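Local coordinates for protein Niban 2 (Homo sapiens, PDB 7CTP) that may suppress apoptosis and promote melanoma cell invasion, and is an N-myristoylated, PH-domain-containing protein of cytoplasm and membrane, at residues D65-H77 / N86-L99. Sequence-based numbering, arbitrary orientation.
Sequences DERIVFSGNLFQH and NRFSLVPHNYGLVL
Phe-70 and Val-91 start the antiparallel pairing of strands 70-77 and 84-91, the first hairpin of the PH domain's seven-stranded sheet. Val-91 O takes a 2.7 Å bond from Val-69 N, while Val-91 N gives a nearly straight one to Phe-70 O (170°); two residues facing one make this a classic beta bulge. Beyond it, Gly-72 with Ser-89 and Leu-74 with Arg-87 are hydrogen-bonded antiparallel pairs, each closed by two N-H...O bonds, the shortest 2.7 Å from Arg-87 N to Leu-74 O. On the face carrying Phe-70, Leu-74, Ser-89 and Val-91, helix 176-194 packs, with Trp-182 meeting Phe-70 edge-to-face.

Phe-88 can be followed outward on the other face. Its CB lies 3.9 Å from Asn-73 OD1; CD1 comes closer to that oxygen, which sits at the ring edge in plane; CE1 reaches Ser-71 CB; and CZ ends 3.6 Å from Ser-71 CB, with Ser-71 OG alongside. CG stands anti to the backbone N (chi1 -180°), which lays the ring along the partner strand; Tyr-106 of helix 103-107 also meets the ring. A serine here would probably leave a gap beside Ser-71 and Tyr-106 and deprive the Asn-73 amide of its ring edge.

Before the strand, Glu-66 stacks on the His-93 ring, carboxylate and imidazole planes 10° apart: its CG makes a CH-pi contact, 3.9 Å from the ring centroid, over the face, and CD lies over the ring centre, 3.5 Å above the plane of His-93.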
loop_
_atom_site.group_PDB
_atom_site.type_symbol
_atom_site.label_atom_id
_atom_site.label_comp_id
_atom_site.label_asym_id
_atom_site.label_seq_id
_atom_site.Cartn_x
_atom_site.Cartn_y
_atom_site.Cartn_z
ATOM N N ASP A 65 -22.593 5.768 -1.912
ATOM C CA ASP A 65 -23.112 5.859 -3.273
ATOM C C ASP A 65 -22.014 6.364 -4.199
ATOM O O ASP A 65 -21.235 7.248 -3.833
ATOM C CB ASP A 65 -24.319 6.797 -3.331
ATOM C CG ASP A 65 -25.553 6.200 -2.687
ATOM O OD1 ASP A 65 -25.541 4.993 -2.367
ATOM O OD2 ASP A 65 -26.536 6.948 -2.510
ATOM N N GLU A 66 -21.928 5.765 -5.381
ATOM C CA GLU A 66 -20.843 6.078 -6.302
ATOM C C GLU A 66 -21.045 7.472 -6.877
ATOM O O GLU A 66 -22.108 7.771 -7.433
ATOM C CB GLU A 66 -20.774 5.033 -7.413
ATOM C CG GLU A 66 -20.504 3.627 -6.901
ATOM C CD GLU A 66 -20.414 2.593 -8.006
ATOM O OE1 GLU A 66 -20.689 2.941 -9.174
ATOM O OE2 GLU A 66 -20.070 1.430 -7.699
ATOM N N ARG A 67 -20.039 8.331 -6.709
ATOM C CA ARG A 67 -20.028 9.671 -7.277
ATOM C C ARG A 67 -18.669 9.922 -7.910
ATOM O O ARG A 67 -17.664 9.338 -7.502
ATOM C CB ARG A 67 -20.306 10.757 -6.228
ATOM C CG ARG A 67 -21.624 10.599 -5.485
ATOM C CD ARG A 67 -22.428 11.900 -5.435
ATOM N NE ARG A 67 -21.923 12.831 -4.423
ATOM C CZ ARG A 67 -22.693 13.547 -3.606
ATOM N NH1 ARG A 67 -24.014 13.433 -3.668
ATOM N NH2 ARG A 67 -22.146 14.367 -2.717
ATOM N N ILE A 68 -18.659 10.781 -8.930
ATOM C CA ILE A 68 -17.405 11.214 -9.536
ATOM C C ILE A 68 -16.616 12.002 -8.505
ATOM O O ILE A 68 -17.178 12.827 -7.774
ATOM C CB ILE A 68 -17.690 12.041 -10.799
ATOM C CG1 ILE A 68 -18.303 11.149 -11.881
ATOM C CG2 ILE A 68 -16.423 12.715 -11.306
ATOM C CD1 ILE A 68 -18.902 11.898 -13.043
ATOM N N VAL A 69 -15.309 11.728 -8.409
ATOM C CA VAL A 69 -14.483 12.413 -7.418
ATOM C C VAL A 69 -14.128 13.819 -7.885
ATOM O O VAL A 69 -14.183 14.780 -7.104
ATOM C CB VAL A 69 -13.220 11.585 -7.110
ATOM C CG1 VAL A 69 -12.304 12.353 -6.158
ATOM C CG2 VAL A 69 -13.597 10.249 -6.507
ATOM N N PHE A 70 -13.767 13.965 -9.159
ATOM C CA PHE A 70 -13.354 15.258 -9.686
ATOM C C PHE A 70 -13.271 15.161 -11.202
ATOM O O PHE A 70 -13.096 14.075 -11.765
ATOM C CB PHE A 70 -12.017 15.695 -9.078
ATOM C CG PHE A 70 -11.606 17.090 -9.447
ATOM C CD1 PHE A 70 -12.333 18.178 -8.995
ATOM C CD2 PHE A 70 -10.487 17.315 -10.221
ATOM C CE1 PHE A 70 -11.961 19.463 -9.328
ATOM C CE2 PHE A 70 -10.108 18.602 -10.557
ATOM C CZ PHE A 70 -10.848 19.676 -10.109
ATOM N N SER A 71 -13.402 16.311 -11.864
ATOM C CA SER A 71 -13.260 16.358 -13.309
ATOM C C SER A 71 -12.853 17.767 -13.708
ATOM O O SER A 71 -13.065 18.726 -12.964
ATOM C CB SER A 71 -14.554 15.946 -14.024
ATOM O OG SER A 71 -15.586 16.881 -13.769
ATOM N N GLY A 72 -12.270 17.879 -14.895
ATOM C CA GLY A 72 -11.854 19.172 -15.408
ATOM C C GLY A 72 -11.045 18.966 -16.664
ATOM O O GLY A 72 -10.658 17.843 -17.004
ATOM N N ASN A 73 -10.798 20.073 -17.360
ATOM C CA ASN A 73 -10.019 20.016 -18.587
ATOM C C ASN A 73 -8.534 20.125 -18.279
ATOM O O ASN A 73 -8.121 20.868 -17.383
ATOM C CB ASN A 73 -10.435 21.129 -19.548
ATOM C CG ASN A 73 -11.845 20.949 -20.076
ATOM O OD1 ASN A 73 -12.297 19.826 -20.312
ATOM N ND2 ASN A 73 -12.550 22.061 -20.260
ATOM N N LEU A 74 -7.739 19.360 -19.026
ATOM C CA LEU A 74 -6.287 19.344 -18.924
ATOM C C LEU A 74 -5.704 19.344 -20.324
ATOM O O LEU A 74 -6.367 18.956 -21.290
ATOM C CB LEU A 74 -5.770 18.093 -18.198
ATOM C CG LEU A 74 -6.185 17.851 -16.758
ATOM C CD1 LEU A 74 -5.454 16.663 -16.163
ATOM C CD2 LEU A 74 -5.896 19.105 -15.985
ATOM N N PHE A 75 -4.444 19.749 -20.428
ATOM C CA PHE A 75 -3.667 19.441 -21.613
ATOM C C PHE A 75 -2.855 18.180 -21.350
ATOM O O PHE A 75 -2.329 17.995 -20.251
ATOM C CB PHE A 75 -2.752 20.603 -21.982
ATOM C CG PHE A 75 -3.488 21.872 -22.263
ATOM C CD1 PHE A 75 -4.399 21.941 -23.305
ATOM C CD2 PHE A 75 -3.277 22.994 -21.485
ATOM C CE1 PHE A 75 -5.081 23.116 -23.576
ATOM C CE2 PHE A 75 -3.960 24.175 -21.745
ATOM C CZ PHE A 75 -4.863 24.232 -22.791
ATOM N N GLN A 76 -2.794 17.295 -22.342
ATOM C CA GLN A 76 -1.996 16.074 -22.255
ATOM C C GLN A 76 -1.101 15.939 -23.476
ATOM O O GLN A 76 -1.559 16.096 -24.612
ATOM C CB GLN A 76 -2.875 14.827 -22.130
ATOM C CG GLN A 76 -2.050 13.575 -21.840
ATOM C CD GLN A 76 -2.769 12.283 -22.178
ATOM O OE1 GLN A 76 -3.839 12.289 -22.789
ATOM N NE2 GLN A 76 -2.169 11.158 -21.792
ATOM N N HIS A 77 0.169 15.638 -23.241
ATOM C CA HIS A 77 1.079 15.345 -24.338
ATOM C C HIS A 77 0.739 13.985 -24.932
ATOM O O HIS A 77 0.585 13.005 -24.198
ATOM C CB HIS A 77 2.516 15.364 -23.838
ATOM C CG HIS A 77 3.535 15.134 -24.908
ATOM N ND1 HIS A 77 4.000 13.878 -25.240
ATOM C CD2 HIS A 77 4.183 16.004 -25.718
ATOM C CE1 HIS A 77 4.893 13.985 -26.209
ATOM N NE2 HIS A 77 5.022 15.265 -26.516
ATOM N N ASN A 86 -6.068 19.144 -25.609
ATOM C CA ASN A 86 -6.991 19.201 -24.487
ATOM C C ASN A 86 -7.580 17.821 -24.256
ATOM O O ASN A 86 -7.795 17.053 -25.202
ATOM C CB ASN A 86 -8.116 20.208 -24.740
ATOM C CG ASN A 86 -9.215 20.129 -23.683
ATOM O OD1 ASN A 86 -9.114 20.739 -22.618
ATOM N ND2 ASN A 86 -10.261 19.354 -23.965
ATOM N N ARG A 87 -7.818 17.494 -22.989
ATOM C CA ARG A 87 -8.526 16.278 -22.633
ATOM C C ARG A 87 -9.445 16.583 -21.466
ATOM O O ARG A 87 -9.044 17.261 -20.515
ATOM C CB ARG A 87 -7.562 15.139 -22.255
ATOM C CG ARG A 87 -6.812 14.533 -23.424
ATOM C CD ARG A 87 -7.659 13.515 -24.171
ATOM N NE ARG A 87 -6.958 12.963 -25.324
ATOM C CZ ARG A 87 -6.917 13.538 -26.521
ATOM N NH1 ARG A 87 -7.543 14.689 -26.730
ATOM N NH2 ARG A 87 -6.251 12.959 -27.510
ATOM N N PHE A 88 -10.684 16.111 -21.552
ATOM C CA PHE A 88 -11.556 16.121 -20.389
ATOM C C PHE A 88 -11.152 14.956 -19.503
ATOM O O PHE A 88 -11.198 13.798 -19.935
ATOM C CB PHE A 88 -13.026 16.013 -20.782
ATOM C CG PHE A 88 -13.960 16.021 -19.608
ATOM C CD1 PHE A 88 -14.054 17.131 -18.786
ATOM C CD2 PHE A 88 -14.731 14.906 -19.311
ATOM C CE1 PHE A 88 -14.915 17.131 -17.689
ATOM C CE2 PHE A 88 -15.591 14.901 -18.218
ATOM C CZ PHE A 88 -15.683 16.010 -17.411
ATOM N N SER A 89 -10.725 15.262 -18.285
ATOM C CA SER A 89 -10.137 14.279 -17.389
ATOM C C SER A 89 -11.071 14.084 -16.204
ATOM O O SER A 89 -11.496 15.059 -15.578
ATOM C CB SER A 89 -8.751 14.734 -16.930
ATOM O OG SER A 89 -8.363 14.067 -15.746
ATOM N N LEU A 90 -11.396 12.828 -15.905
ATOM C CA LEU A 90 -12.409 12.498 -14.914
ATOM C C LEU A 90 -11.864 11.446 -13.965
ATOM O O LEU A 90 -11.228 10.481 -14.403
ATOM C CB LEU A 90 -13.689 11.990 -15.595
ATOM C CG LEU A 90 -14.985 11.815 -14.794
ATOM C CD1 LEU A 90 -16.164 11.899 -15.734
ATOM C CD2 LEU A 90 -15.021 10.493 -14.043
ATOM N N VAL A 91 -12.121 11.628 -12.676
ATOM C CA VAL A 91 -11.762 10.633 -11.670
ATOM C C VAL A 91 -13.038 9.994 -11.133
ATOM O O VAL A 91 -13.753 10.621 -10.340
ATOM C CB VAL A 91 -10.946 11.249 -10.526
ATOM C CG1 VAL A 91 -10.699 10.198 -9.446
ATOM C CG2 VAL A 91 -9.623 11.793 -11.057
ATOM N N PRO A 92 -13.354 8.761 -11.521
ATOM C CA PRO A 92 -14.575 8.113 -11.017
ATOM C C PRO A 92 -14.488 7.715 -9.554
ATOM O O PRO A 92 -13.463 7.907 -8.895
ATOM C CB PRO A 92 -14.711 6.869 -11.907
ATOM C CG PRO A 92 -13.762 7.061 -13.043
ATOM C CD PRO A 92 -12.660 7.925 -12.513
ATOM N N HIS A 93 -15.577 7.121 -9.054
ATOM C CA HIS A 93 -15.663 6.688 -7.661
ATOM C C HIS A 93 -14.503 5.788 -7.247
ATOM O O HIS A 93 -14.161 5.726 -6.061
ATOM C CB HIS A 93 -16.976 5.930 -7.437
ATOM C CG HIS A 93 -17.061 4.652 -8.221
ATOM N ND1 HIS A 93 -16.798 3.414 -7.668
ATOM C CD2 HIS A 93 -17.338 4.428 -9.528
ATOM C CE1 HIS A 93 -16.927 2.482 -8.598
ATOM N NE2 HIS A 93 -17.257 3.071 -9.734
ATOM N N ASN A 94 -13.915 5.052 -8.191
ATOM C CA ASN A 94 -12.871 4.091 -7.862
ATOM C C ASN A 94 -11.465 4.622 -8.121
ATOM O O ASN A 94 -10.513 3.837 -8.124
ATOM C CB ASN A 94 -13.085 2.782 -8.630
ATOM C CG ASN A 94 -13.046 2.962 -10.135
ATOM O OD1 ASN A 94 -12.704 4.032 -10.648
ATOM N ND2 ASN A 94 -13.398 1.903 -10.858
ATOM N N TYR A 95 -11.323 5.927 -8.358
ATOM C CA TYR A 95 -10.024 6.608 -8.393
ATOM C C TYR A 95 -9.169 6.200 -9.589
ATOM O O TYR A 95 -7.941 6.354 -9.567
ATOM C CB TYR A 95 -9.250 6.401 -7.087
ATOM C CG TYR A 95 -9.721 7.313 -5.979
ATOM C CD1 TYR A 95 -9.389 8.664 -5.979
ATOM C CD2 TYR A 95 -10.505 6.826 -4.936
ATOM C CE1 TYR A 95 -9.817 9.510 -4.962
ATOM C CE2 TYR A 95 -10.935 7.662 -3.919
ATOM C CZ TYR A 95 -10.591 8.999 -3.938
ATOM O OH TYR A 95 -11.022 9.830 -2.923
ATOM N N GLY A 96 -9.789 5.689 -10.648
ATOM C CA GLY A 96 -9.119 5.673 -11.928
ATOM C C GLY A 96 -8.982 7.080 -12.475
ATOM O O GLY A 96 -9.641 8.016 -12.025
ATOM N N LEU A 97 -8.075 7.254 -13.425
ATOM C CA LEU A 97 -7.940 8.525 -14.127
ATOM C C LEU A 97 -8.388 8.285 -15.563
ATOM O O LEU A 97 -7.743 7.535 -16.301
ATOM C CB LEU A 97 -6.506 9.048 -14.050
ATOM C CG LEU A 97 -6.197 10.310 -14.851
ATOM C CD1 LEU A 97 -7.096 11.467 -14.409
ATOM C CD2 LEU A 97 -4.734 10.675 -14.718
ATOM N N VAL A 98 -9.498 8.912 -15.955
ATOM C CA VAL A 98 -10.160 8.640 -17.228
ATOM C C VAL A 98 -10.084 9.882 -18.102
ATOM O O VAL A 98 -10.531 10.961 -17.697
ATOM C CB VAL A 98 -11.616 8.206 -17.014
ATOM C CG1 VAL A 98 -12.213 7.766 -18.314
ATOM C CG2 VAL A 98 -11.676 7.086 -15.992
ATOM N N LEU A 99 -9.535 9.729 -19.306
ATOM C CA LEU A 99 -9.309 10.841 -20.223
ATOM C C LEU A 99 -10.196 10.687 -21.458
ATOM O O LEU A 99 -10.131 9.663 -22.149
ATOM C CB LEU A 99 -7.838 10.910 -20.627
ATOM C CG LEU A 99 -6.820 10.877 -19.479
ATOM C CD1 LEU A 99 -5.394 10.855 -20.014
ATOM C CD2 LEU A 99 -7.022 12.066 -18.563
#